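Local coordinates for protein exodeoxyribonuclease III (Neisseria meningitidis, PDB 2JC4) that probably acts as a metal-dependent 3'-5' exonuclease on double-stranded DNA, serving DNA repair, at residues V55-K60 with V76-P81; V91-A94 with V99-I102; E160-H163 with H167-S170; I149-A154 with Q174-L179. One frame throughout, in Å; residues are numbered along the deposited sequence. Where two conformers were deposited one is given.

Contact 1: residues V55-K60 with V76-P81; sequences VWSGQK and VHFGLP
The Phe78 ring turns one edge to strand 53-57: close to the ring plane lie the backbone oxygen of Trp56 and the CB of Ser57. Trp56 points its CB away from strand 76-78; its indole stacks with Phe42, and NE1 is hydrogen-bonded to the backbone O of Gln39. This is a junction between the two sheets of the α/β sandwich shared by the DNase I-like nucleases. Each strand is the outermost of its own sheet, and the two run nearly in the same sense, 7° apart, with a closest axial approach of 8.7 Å. That separation is too great for strand pairing, and no hydrogen bond crosses the interface. Side chains fill the gap instead. Phe78 is the main filler: its CG stands anti to its own carbonyl carbon (chi1 -62°), which sends the ring across to the other strand. There CE1 comes 3.3 Å from Trp56 O, so an edge carrying ring hydrogens faces a carbonyl oxygen. CD1 of Phe78 rests 3.8 Å from Ser57 CB. Both Phe78 and Val55 also touch Ile92 of the strand beside 76-78, which extends the apolar layer between the sheets. Farther toward the start of both strands the valines reach for each other tip to tip, with Val55 CG1 3.9 Å from Val76 CG2.

Contact 2: residues V91-A94 with V99-I102; sequences VIAA and VRVI
Arg100 folds its side chain back over Ala93 and Ala94 of the partner strand in an antiparallel β hairpin. From CB the chain leaves with CG opposite the backbone nitrogen (chi1 -170°), then bends at chi2 (60°), which brings CD to 3.9 Å from Ala94 O. NE forms a salt bridge with Glu134. Beyond it one face of the guanidinium lies over Ala93 CB, 3.8 Å from its plane, and Ala94 N, both offset toward the rim. At the tip NH1 sits 3.5 Å from Ala94 C while bonding to Asp75 O and Thr95 OG1, so several acceptors hold the charged plane in place. Alongside, Ala94 and Val101 make a hydrogen-bonded pair, with Ala94 N to Val101 O at 3.0 Å and Val101 N to Ala94 O at 2.8 Å, the latter the straighter bond (168° at the hydrogen). Ala93 and Ile102 form the next, non-hydrogen-bonded pair, where Ala93 CB meets Ile102 CG1 at 3.9 Å. Strand 141-144 flanks the hairpin beyond 99-105. Ile102 is covered by Phe130 and Glu134 of helix 115-135, whereas Ile92 and Ala94 pack on strand 65-69 of the other sheet.

Contact 3: residues E160-H163 with H167-S170; sequences EKWH and HCSS. With ACT (acetate ion), chain F.
The disulfide-bearing loop that joins strand 141-144 to helix 170-180 folds back on itself here, bringing Trp162 against Cys168 and His167 beside the predicted metal-binding Asn148. It belongs to the DNase I-like fold of the AP/ExoA nucleases. Cys168, bonded to Cys156, makes a sulfur-aromatic contact with Trp162. In the conformer given, one of two deposited, so that the sulfur geometry is tentative, SG stands 4.6 Å from the centroid of the five-membered ring of Trp162. The line to the sulfur leans 43° from the ring normal, an oblique approach. The same sulfur is 3.8 Å from Trp162 CB, and Cys168 CB lies 3.6 Å from Trp162 O, so the cysteine contacts both the root of the indole and the backbone. The far side of the indole reaches His167 more loosely, through CZ3, 4.2 Å from His167 CD2. His167 also has polar partners. Its ND1 is hydrogen-bonded to Asn148 O, tying the imidazole to the backbone of a residue predicted to bind metal and stabilise the transition state. Asn108 ND2 shares the acetate, which probably came from the crystallisation liquor. Acetate O lies at the edge of the imidazole, near its plane, and accepts from His167 NE2 over 2.7 Å at 152°.

Contact 4: residues I149-A154 with Q174-L179; sequences IAPADA and QWFQNL
Pro151 and Phe176 supply the CH-π interaction of this contact. The proline CG lies over one face of the phenyl ring, 3.7 Å from its centroid and 23° off the normal. It is offset toward the CE2 side of Phe176, where the separation falls to 3.4 Å, and Pro151 CB follows at 3.7 Å from the same CE2. Phe176 has CG anti to its backbone N (chi1 -179°), which carries the ring out from the helix to the proline. The aliphatic contacts come from Ile149. Its CG2 branch meets Phe176 CB at 3.9 Å, and the end of the longer branch, CD1, approaches Trp175 CB at 4.4 Å. In the DNase I-like fold this packs the loop following strand 141-144, just past the predicted metal ligand Asn148, onto helix 170-180; His218 of strand 217-221 touches both Pro151 and Phe176. No hydrogen bond joins the two segments directly. Polar ties run instead through Arg173, the residue just before Gln174 on the same helix, whose NE is hydrogen-bonded to Ala150 O and whose NH1 forms a salt bridge with Asp153 OD1. Along the helix surface Gln174 NE2 donates to Asn178 OD1 over 2.9 Å, from 37° above the carbonyl plane of the acceptor.

The four contacts form two touching pairs. Contact 1 bridges to the sheet that holds contact 2 through strand 76-78, their centres 10 Å apart: that strand joins strand 91-96 through probable hydrogen bonds from His77 N to Ala93 O (2.9 Å) and from Gly79 N to Val91 O (3.0 Å). Contact 3 is nested within the loop closed by contact 4, and a probable bond from Ala150 N to His167 O (2.8 Å) links them. Contacts 2 and 3 lie on opposite sides of the chain's centre, their own centres 30 Å apart. The catalytic region is approached from both pairs: the Val91 side chain is about 7 Å from that of predicted active-site Tyr105, and His167's is about 10 Å from the bound magnesium.

Contact 1: residues V55-K60 with V76-P81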
loop_
_atom_site.group_PDB
_atom_site.type_symbol
_atom_site.label_atom_id
_atom_site.label_comp_id
_atom_site.label_asym_id
_atom_site.label_seq_id
_atom_site.Cartn_x
_atom_site.Cartn_y
_atom_site.Cartn_z
ATOM N N VAL A 55 7.165 -8.417 10.658
ATOM C CA VAL A 55 7.820 -7.230 11.214
ATOM C C VAL A 55 6.840 -6.083 11.107
ATOM O O VAL A 55 6.023 -6.064 10.191
ATOM C CB VAL A 55 9.165 -6.885 10.530
ATOM C CG1 VAL A 55 10.182 -8.045 10.758
ATOM C CG2 VAL A 55 8.986 -6.578 9.019
ATOM N N TRP A 56 6.877 -5.163 12.060
ATOM C CA TRP A 56 5.858 -4.124 12.063
ATOM C C TRP A 56 6.309 -2.880 12.795
ATOM O O TRP A 56 7.315 -2.888 13.542
ATOM C CB TRP A 56 4.548 -4.650 12.686
ATOM C CG TRP A 56 4.687 -4.990 14.149
ATOM C CD1 TRP A 56 4.357 -4.182 15.209
ATOM C CD2 TRP A 56 5.185 -6.226 14.724
ATOM N NE1 TRP A 56 4.614 -4.837 16.400
ATOM C CE2 TRP A 56 5.120 -6.086 16.132
ATOM C CE3 TRP A 56 5.658 -7.426 14.190
ATOM C CZ2 TRP A 56 5.529 -7.092 17.004
ATOM C CZ3 TRP A 56 6.066 -8.437 15.068
ATOM C CH2 TRP A 56 5.992 -8.260 16.456
ATOM N N SER A 57 5.516 -1.826 12.610
ATOM C CA SER A 57 5.779 -0.520 13.208
ATOM C C SER A 57 4.404 0.008 13.492
ATOM O O SER A 57 3.654 0.364 12.541
ATOM C CB SER A 57 6.475 0.404 12.200
ATOM O OG SER A 57 6.781 1.675 12.769
ATOM N N GLY A 58 4.051 0.020 14.772
ATOM C CA GLY A 58 2.715 0.472 15.203
ATOM C C GLY A 58 2.761 1.629 16.198
ATOM O O GLY A 58 3.784 1.885 16.820
ATOM N N GLN A 59 1.643 2.329 16.327
ATOM C CA GLN A 59 1.488 3.361 17.325
ATOM C C GLN A 59 0.037 3.299 17.730
ATOM O O GLN A 59 -0.793 2.727 17.008
ATOM C CB GLN A 59 1.836 4.746 16.752
ATOM C CG GLN A 59 0.940 5.146 15.581
ATOM C CD GLN A 59 1.188 6.543 15.063
ATOM O OE1 GLN A 59 1.485 6.722 13.897
ATOM N NE2 GLN A 59 1.055 7.531 15.923
ATOM N N LYS A 60 -0.290 3.893 18.871
ATOM C CA LYS A 60 -1.687 3.918 19.315
ATOM C C LYS A 60 -2.574 4.589 18.276
ATOM O O LYS A 60 -2.202 5.633 17.731
ATOM C CB LYS A 60 -1.835 4.706 20.623
ATOM C CG LYS A 60 -3.116 4.359 21.339
ATOM C CD LYS A 60 -2.900 3.112 22.139
ATOM N N VAL A 76 15.683 -5.021 8.165
ATOM C CA VAL A 76 14.451 -4.264 8.408
ATOM C C VAL A 76 14.796 -2.801 8.665
ATOM O O VAL A 76 15.771 -2.518 9.398
ATOM C CB VAL A 76 13.656 -4.875 9.560
ATOM C CG1 VAL A 76 12.356 -4.092 9.756
ATOM C CG2 VAL A 76 13.327 -6.322 9.219
ATOM N N HIS A 77 14.030 -1.895 8.033
ATOM C CA HIS A 77 14.249 -0.439 8.102
ATOM C C HIS A 77 12.946 0.264 8.440
ATOM O O HIS A 77 11.883 -0.099 7.902
ATOM C CB HIS A 77 14.778 0.112 6.765
ATOM C CG HIS A 77 15.154 1.564 6.821
ATOM N ND1 HIS A 77 14.264 2.577 6.531
ATOM C CD2 HIS A 77 16.307 2.177 7.188
ATOM C CE1 HIS A 77 14.854 3.749 6.698
ATOM N NE2 HIS A 77 16.089 3.535 7.113
ATOM N N PHE A 78 13.030 1.255 9.328
ATOM C CA PHE A 78 11.844 1.980 9.814
ATOM C C PHE A 78 11.947 3.416 9.433
ATOM O O PHE A 78 13.002 4.042 9.619
ATOM C CB PHE A 78 11.683 1.878 11.345
ATOM C CG PHE A 78 11.479 0.459 11.832
ATOM C CD1 PHE A 78 10.202 -0.099 11.883
ATOM C CD2 PHE A 78 12.567 -0.320 12.211
ATOM C CE1 PHE A 78 10.023 -1.413 12.342
ATOM C CE2 PHE A 78 12.392 -1.637 12.635
ATOM C CZ PHE A 78 11.117 -2.174 12.699
ATOM N N GLY A 79 10.845 3.956 8.922
ATOM C CA GLY A 79 10.700 5.395 8.757
ATOM C C GLY A 79 11.471 5.941 7.577
ATOM O O GLY A 79 11.927 5.173 6.693
ATOM N N LEU A 80 11.655 7.268 7.598
ATOM C CA LEU A 80 12.302 8.009 6.506
ATOM C C LEU A 80 13.463 8.861 7.025
ATOM O O LEU A 80 13.250 9.757 7.901
ATOM C CB LEU A 80 11.291 8.928 5.789
ATOM C CG LEU A 80 10.085 8.238 5.136
ATOM C CD1 LEU A 80 8.984 9.248 4.836
ATOM C CD2 LEU A 80 10.527 7.418 3.899
ATOM N N PRO A 81 14.687 8.605 6.507
ATOM C CA PRO A 81 15.867 9.407 6.930
ATOM C C PRO A 81 15.746 10.922 6.766
ATOM O O PRO A 81 16.328 11.680 7.563
ATOM C CB PRO A 81 16.989 8.884 6.022
ATOM C CG PRO A 81 16.609 7.421 5.805
ATOM C CD PRO A 81 15.079 7.522 5.579
#

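Contact 2: residues V91-A94 with V99-I102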
loop_
_atom_site.group_PDB
_atom_site.type_symbol
_atom_site.label_atom_id
_atom_site.label_comp_id
_atom_site.label_asym_id
_atom_site.label_seq_id
_atom_site.Cartn_x
_atom_site.Cartn_y
_atom_site.Cartn_z
ATOM N N VAL A 91 6.086 3.898 7.258
ATOM C CA VAL A 91 7.040 3.289 6.294
ATOM C C VAL A 91 7.827 2.174 7.007
ATOM O O VAL A 91 8.470 2.395 8.051
ATOM C CB VAL A 91 8.039 4.344 5.743
ATOM C CG1 VAL A 91 9.009 3.735 4.690
ATOM C CG2 VAL A 91 7.314 5.565 5.161
ATOM N N ILE A 92 7.757 0.977 6.445
ATOM C CA ILE A 92 8.612 -0.109 6.886
ATOM C C ILE A 92 9.137 -0.800 5.640
ATOM O O ILE A 92 8.406 -0.984 4.659
ATOM C CB ILE A 92 7.840 -1.105 7.830
ATOM C CG1 ILE A 92 8.822 -2.118 8.449
ATOM C CG2 ILE A 92 6.628 -1.800 7.117
ATOM C CD1 ILE A 92 8.202 -2.953 9.582
ATOM N N ALA A 93 10.414 -1.158 5.662
ATOM C CA ALA A 93 11.019 -1.867 4.526
ATOM C C ALA A 93 11.786 -3.097 5.007
ATOM O O ALA A 93 12.266 -3.140 6.133
ATOM C CB ALA A 93 11.946 -0.938 3.723
ATOM N N ALA A 94 11.925 -4.086 4.145
ATOM C CA ALA A 94 12.738 -5.236 4.504
ATOM C C ALA A 94 13.024 -5.971 3.220
ATOM O O ALA A 94 12.323 -5.767 2.243
ATOM C CB ALA A 94 12.014 -6.136 5.473
ATOM N N VAL A 99 13.990 -9.726 -2.529
ATOM C CA VAL A 99 13.275 -8.563 -3.061
ATOM C C VAL A 99 13.204 -7.497 -1.961
ATOM O O VAL A 99 12.797 -7.810 -0.833
ATOM C CB VAL A 99 11.842 -8.959 -3.457
ATOM C CG1 VAL A 99 11.059 -7.739 -3.945
ATOM C CG2 VAL A 99 11.892 -10.048 -4.510
ATOM N N ARG A 100 13.575 -6.266 -2.286
ATOM C CA ARG A 100 13.438 -5.173 -1.328
ATOM C C ARG A 100 11.976 -4.729 -1.373
ATOM O O ARG A 100 11.495 -4.279 -2.427
ATOM C CB ARG A 100 14.359 -4.002 -1.719
ATOM C CG ARG A 100 14.468 -2.922 -0.667
ATOM C CD ARG A 100 15.032 -3.489 0.661
ATOM N NE ARG A 100 15.312 -2.417 1.606
ATOM C CZ ARG A 100 15.639 -2.593 2.886
ATOM N NH1 ARG A 100 15.743 -3.813 3.397
ATOM N NH2 ARG A 100 15.855 -1.527 3.651
ATOM N N VAL A 101 11.298 -4.823 -0.225
ATOM C CA VAL A 101 9.886 -4.496 -0.133
ATOM C C VAL A 101 9.784 -3.215 0.697
ATOM O O VAL A 101 10.200 -3.177 1.824
ATOM C CB VAL A 101 9.115 -5.629 0.545
ATOM C CG1 VAL A 101 7.628 -5.235 0.841
ATOM C CG2 VAL A 101 9.193 -6.885 -0.309
ATOM N N ILE A 102 9.252 -2.154 0.120
ATOM C CA ILE A 102 8.998 -0.937 0.908
ATOM C C ILE A 102 7.481 -0.730 1.030
ATOM O O ILE A 102 6.839 -0.427 0.036
ATOM C CB ILE A 102 9.708 0.306 0.254
ATOM C CG1 ILE A 102 11.211 -0.007 0.003
ATOM C CG2 ILE A 102 9.421 1.594 1.064
ATOM C CD1 ILE A 102 11.951 1.064 -0.828
#

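Contact 3: residues E160-H163 with H167-S170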
loop_
_atom_site.group_PDB
_atom_site.type_symbol
_atom_site.label_atom_id
_atom_site.label_comp_id
_atom_site.label_asym_id
_atom_site.label_seq_id
_atom_site.Cartn_x
_atom_site.Cartn_y
_atom_site.Cartn_z
ATOM N N GLU A 160 -15.182 14.569 -12.683
ATOM C CA GLU A 160 -15.598 15.970 -12.535
ATOM C C GLU A 160 -15.877 16.373 -11.067
ATOM O O GLU A 160 -15.589 17.507 -10.659
ATOM C CB GLU A 160 -16.783 16.298 -13.474
ATOM C CG GLU A 160 -18.102 15.638 -13.114
ATOM C CD GLU A 160 -18.196 14.125 -13.430
ATOM O OE1 GLU A 160 -17.334 13.551 -14.168
ATOM O OE2 GLU A 160 -19.173 13.508 -12.920
ATOM N N LYS A 161 -16.421 15.455 -10.268
ATOM C CA LYS A 161 -16.704 15.738 -8.844
ATOM C C LYS A 161 -15.433 15.870 -7.991
ATOM O O LYS A 161 -15.469 16.445 -6.886
ATOM C CB LYS A 161 -17.551 14.615 -8.238
ATOM C CG LYS A 161 -18.929 14.419 -8.910
ATOM N N TRP A 162 -14.338 15.284 -8.475
ATOM C CA TRP A 162 -13.080 15.221 -7.735
ATOM C C TRP A 162 -12.044 16.190 -8.318
ATOM O O TRP A 162 -10.837 16.072 -8.009
ATOM C CB TRP A 162 -12.478 13.806 -7.811
ATOM C CG TRP A 162 -13.254 12.784 -7.100
ATOM C CD1 TRP A 162 -14.316 12.047 -7.597
ATOM C CD2 TRP A 162 -13.061 12.355 -5.745
ATOM N NE1 TRP A 162 -14.770 11.179 -6.631
ATOM C CE2 TRP A 162 -14.044 11.369 -5.476
ATOM C CE3 TRP A 162 -12.169 12.727 -4.719
ATOM C CZ2 TRP A 162 -14.137 10.719 -4.230
ATOM C CZ3 TRP A 162 -12.271 12.073 -3.468
ATOM C CH2 TRP A 162 -13.263 11.094 -3.242
ATOM N N HIS A 163 -12.498 17.111 -9.184
ATOM C CA HIS A 163 -11.567 18.000 -9.911
ATOM C C HIS A 163 -10.759 18.864 -8.924
ATOM O O HIS A 163 -11.321 19.715 -8.225
ATOM C CB HIS A 163 -12.299 18.866 -10.931
ATOM C CG HIS A 163 -11.426 19.910 -11.552
ATOM N ND1 HIS A 163 -10.521 19.626 -12.551
ATOM C CD2 HIS A 163 -11.309 21.235 -11.302
ATOM C CE1 HIS A 163 -9.882 20.728 -12.894
ATOM N NE2 HIS A 163 -10.333 21.719 -12.141
ATOM N N HIS A 167 -6.877 13.401 -3.149
ATOM C CA HIS A 167 -6.604 12.150 -3.862
ATOM C C HIS A 167 -6.446 12.266 -5.364
ATOM O O HIS A 167 -5.686 11.500 -5.949
ATOM C CB HIS A 167 -7.601 11.007 -3.548
ATOM C CG HIS A 167 -7.806 10.758 -2.092
ATOM N ND1 HIS A 167 -6.758 10.607 -1.204
ATOM C CD2 HIS A 167 -8.946 10.667 -1.357
ATOM C CE1 HIS A 167 -7.245 10.418 0.012
ATOM N NE2 HIS A 167 -8.568 10.439 -0.054
ATOM N N CYS A 168 -7.170 13.204 -5.975
ATOM C CA CYS A 168 -7.227 13.324 -7.435
ATOM C C CYS A 168 -6.690 14.645 -8.013
ATOM O O CYS A 168 -6.944 14.954 -9.189
ATOM C CB CYS A 168 -8.683 13.146 -7.886
ATOM S SG CYS A 168 -9.409 11.607 -7.309
ATOM N N SER A 169 -5.981 15.424 -7.203
ATOM C CA SER A 169 -5.451 16.719 -7.666
ATOM C C SER A 169 -4.224 16.580 -8.562
ATOM O O SER A 169 -3.451 15.595 -8.487
ATOM C CB SER A 169 -5.136 17.674 -6.484
ATOM O OG SER A 169 -3.967 17.254 -5.782
ATOM N N SER A 170 -4.051 17.568 -9.424
ATOM C CA SER A 170 -2.886 17.650 -10.308
ATOM C C SER A 170 -1.567 17.604 -9.530
ATOM O O SER A 170 -0.611 16.887 -9.914
ATOM C CB SER A 170 -2.992 18.902 -11.194
ATOM O OG SER A 170 -3.015 20.110 -10.415
HETATM C C ACT F . -9.947 8.030 2.033
HETATM O O ACT F . -10.036 9.273 1.946
HETATM O OXT ACT F . -10.266 7.497 3.128
HETATM C CH3 ACT F . -9.463 7.284 0.843
#

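Contact 4: residues I149-A154 with Q174-L179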
loop_
_atom_site.group_PDB
_atom_site.type_symbol
_atom_site.label_atom_id
_atom_site.label_comp_id
_atom_site.label_asym_id
_atom_site.label_seq_id
_atom_site.Cartn_x
_atom_site.Cartn_y
_atom_site.Cartn_z
ATOM N N ILE A 149 -3.405 8.482 -3.435
ATOM C CA ILE A 149 -3.359 9.262 -4.666
ATOM C C ILE A 149 -3.863 8.349 -5.788
ATOM O O ILE A 149 -3.410 7.175 -5.952
ATOM C CB ILE A 149 -1.938 9.801 -5.010
ATOM C CG1 ILE A 149 -1.416 10.776 -3.935
ATOM C CG2 ILE A 149 -1.941 10.474 -6.461
ATOM C CD1 ILE A 149 0.068 11.105 -4.137
ATOM N N ALA A 150 -4.789 8.920 -6.558
ATOM C CA ALA A 150 -5.394 8.301 -7.725
ATOM C C ALA A 150 -4.690 8.881 -8.958
ATOM O O ALA A 150 -4.857 10.056 -9.284
ATOM C CB ALA A 150 -6.884 8.620 -7.743
ATOM N N PRO A 151 -3.845 8.077 -9.614
ATOM C CA PRO A 151 -2.923 8.640 -10.612
ATOM C C PRO A 151 -3.515 9.409 -11.800
ATOM O O PRO A 151 -2.871 10.355 -12.263
ATOM C CB PRO A 151 -2.155 7.408 -11.103
ATOM C CG PRO A 151 -2.123 6.503 -9.890
ATOM C CD PRO A 151 -3.586 6.643 -9.401
ATOM N N ALA A 152 -4.686 9.011 -12.302
ATOM C CA ALA A 152 -5.305 9.714 -13.462
ATOM C C ALA A 152 -6.817 9.682 -13.316
ATOM O O ALA A 152 -7.330 9.035 -12.388
ATOM C CB ALA A 152 -4.856 9.063 -14.759
ATOM N N ASP A 153 -7.568 10.345 -14.199
ATOM C CA ASP A 153 -9.043 10.381 -13.994
ATOM C C ASP A 153 -9.766 9.029 -14.111
ATOM O O ASP A 153 -10.811 8.833 -13.515
ATOM C CB ASP A 153 -9.707 11.464 -14.858
ATOM C CG ASP A 153 -9.626 12.863 -14.221
ATOM O OD1 ASP A 153 -9.360 13.011 -12.995
ATOM O OD2 ASP A 153 -9.879 13.813 -14.961
ATOM N N ALA A 154 -9.191 8.069 -14.826
ATOM C CA ALA A 154 -9.755 6.707 -14.831
ATOM C C ALA A 154 -9.774 6.067 -13.423
ATOM O O ALA A 154 -10.472 5.069 -13.198
ATOM C CB ALA A 154 -8.999 5.822 -15.818
ATOM N N GLN A 174 1.366 14.758 -9.540
ATOM C CA GLN A 174 2.798 15.021 -9.723
ATOM C C GLN A 174 3.684 14.317 -8.697
ATOM O O GLN A 174 4.746 13.805 -9.067
ATOM C CB GLN A 174 3.118 16.513 -9.757
ATOM C CG GLN A 174 4.587 16.791 -10.259
ATOM C CD GLN A 174 4.887 16.132 -11.616
ATOM O OE1 GLN A 174 4.245 16.425 -12.643
ATOM N NE2 GLN A 174 5.869 15.249 -11.629
ATOM N N TRP A 175 3.252 14.260 -7.436
ATOM C CA TRP A 175 4.005 13.518 -6.414
ATOM C C TRP A 175 4.073 12.034 -6.742
ATOM O O TRP A 175 5.128 11.425 -6.580
ATOM C CB TRP A 175 3.438 13.721 -5.002
ATOM C CG TRP A 175 3.340 15.175 -4.631
ATOM C CD1 TRP A 175 4.068 16.220 -5.156
ATOM C CD2 TRP A 175 2.450 15.748 -3.656
ATOM N NE1 TRP A 175 3.659 17.408 -4.580
ATOM C CE2 TRP A 175 2.667 17.141 -3.661
ATOM C CE3 TRP A 175 1.463 15.218 -2.816
ATOM C CZ2 TRP A 175 1.947 18.007 -2.839
ATOM C CZ3 TRP A 175 0.731 16.086 -2.003
ATOM C CH2 TRP A 175 0.990 17.461 -2.019
ATOM N N PHE A 176 2.986 11.474 -7.255
ATOM C CA PHE A 176 2.980 10.089 -7.680
ATOM C C PHE A 176 3.928 9.913 -8.878
ATOM O O PHE A 176 4.710 8.950 -8.933
ATOM C CB PHE A 176 1.548 9.621 -8.005
ATOM C CG PHE A 176 1.467 8.166 -8.436
ATOM C CD1 PHE A 176 1.537 7.140 -7.483
ATOM C CD2 PHE A 176 1.357 7.826 -9.780
ATOM C CE1 PHE A 176 1.470 5.805 -7.871
ATOM C CE2 PHE A 176 1.289 6.475 -10.167
ATOM C CZ PHE A 176 1.327 5.482 -9.206
ATOM N N GLN A 177 3.884 10.857 -9.813
ATOM C CA GLN A 177 4.789 10.823 -10.971
ATOM C C GLN A 177 6.249 10.890 -10.524
ATOM O O GLN A 177 7.109 10.209 -11.115
ATOM C CB GLN A 177 4.429 11.913 -12.009
ATOM C CG GLN A 177 5.192 11.812 -13.371
ATOM C CD GLN A 177 4.940 10.501 -14.089
ATOM O OE1 GLN A 177 3.787 10.131 -14.314
ATOM N NE2 GLN A 177 6.002 9.779 -14.428
ATOM N N ASN A 178 6.535 11.653 -9.470
ATOM C CA ASN A 178 7.919 11.734 -8.983
ATOM C C ASN A 178 8.494 10.389 -8.534
ATOM O O ASN A 178 9.703 10.150 -8.606
ATOM C CB ASN A 178 8.054 12.761 -7.869
ATOM C CG ASN A 178 7.732 14.167 -8.326
ATOM O OD1 ASN A 178 7.749 14.449 -9.511
ATOM N ND2 ASN A 178 7.460 15.073 -7.368
ATOM N N LEU A 179 7.635 9.509 -8.039
ATOM C CA LEU A 179 8.039 8.143 -7.687
ATOM C C LEU A 179 8.291 7.292 -8.944
ATOM O O LEU A 179 9.306 6.646 -9.055
ATOM C CB LEU A 179 6.971 7.500 -6.786
ATOM C CG LEU A 179 6.790 8.106 -5.391
ATOM C CD1 LEU A 179 5.551 7.503 -4.699
ATOM C CD2 LEU A 179 8.071 7.945 -4.504
#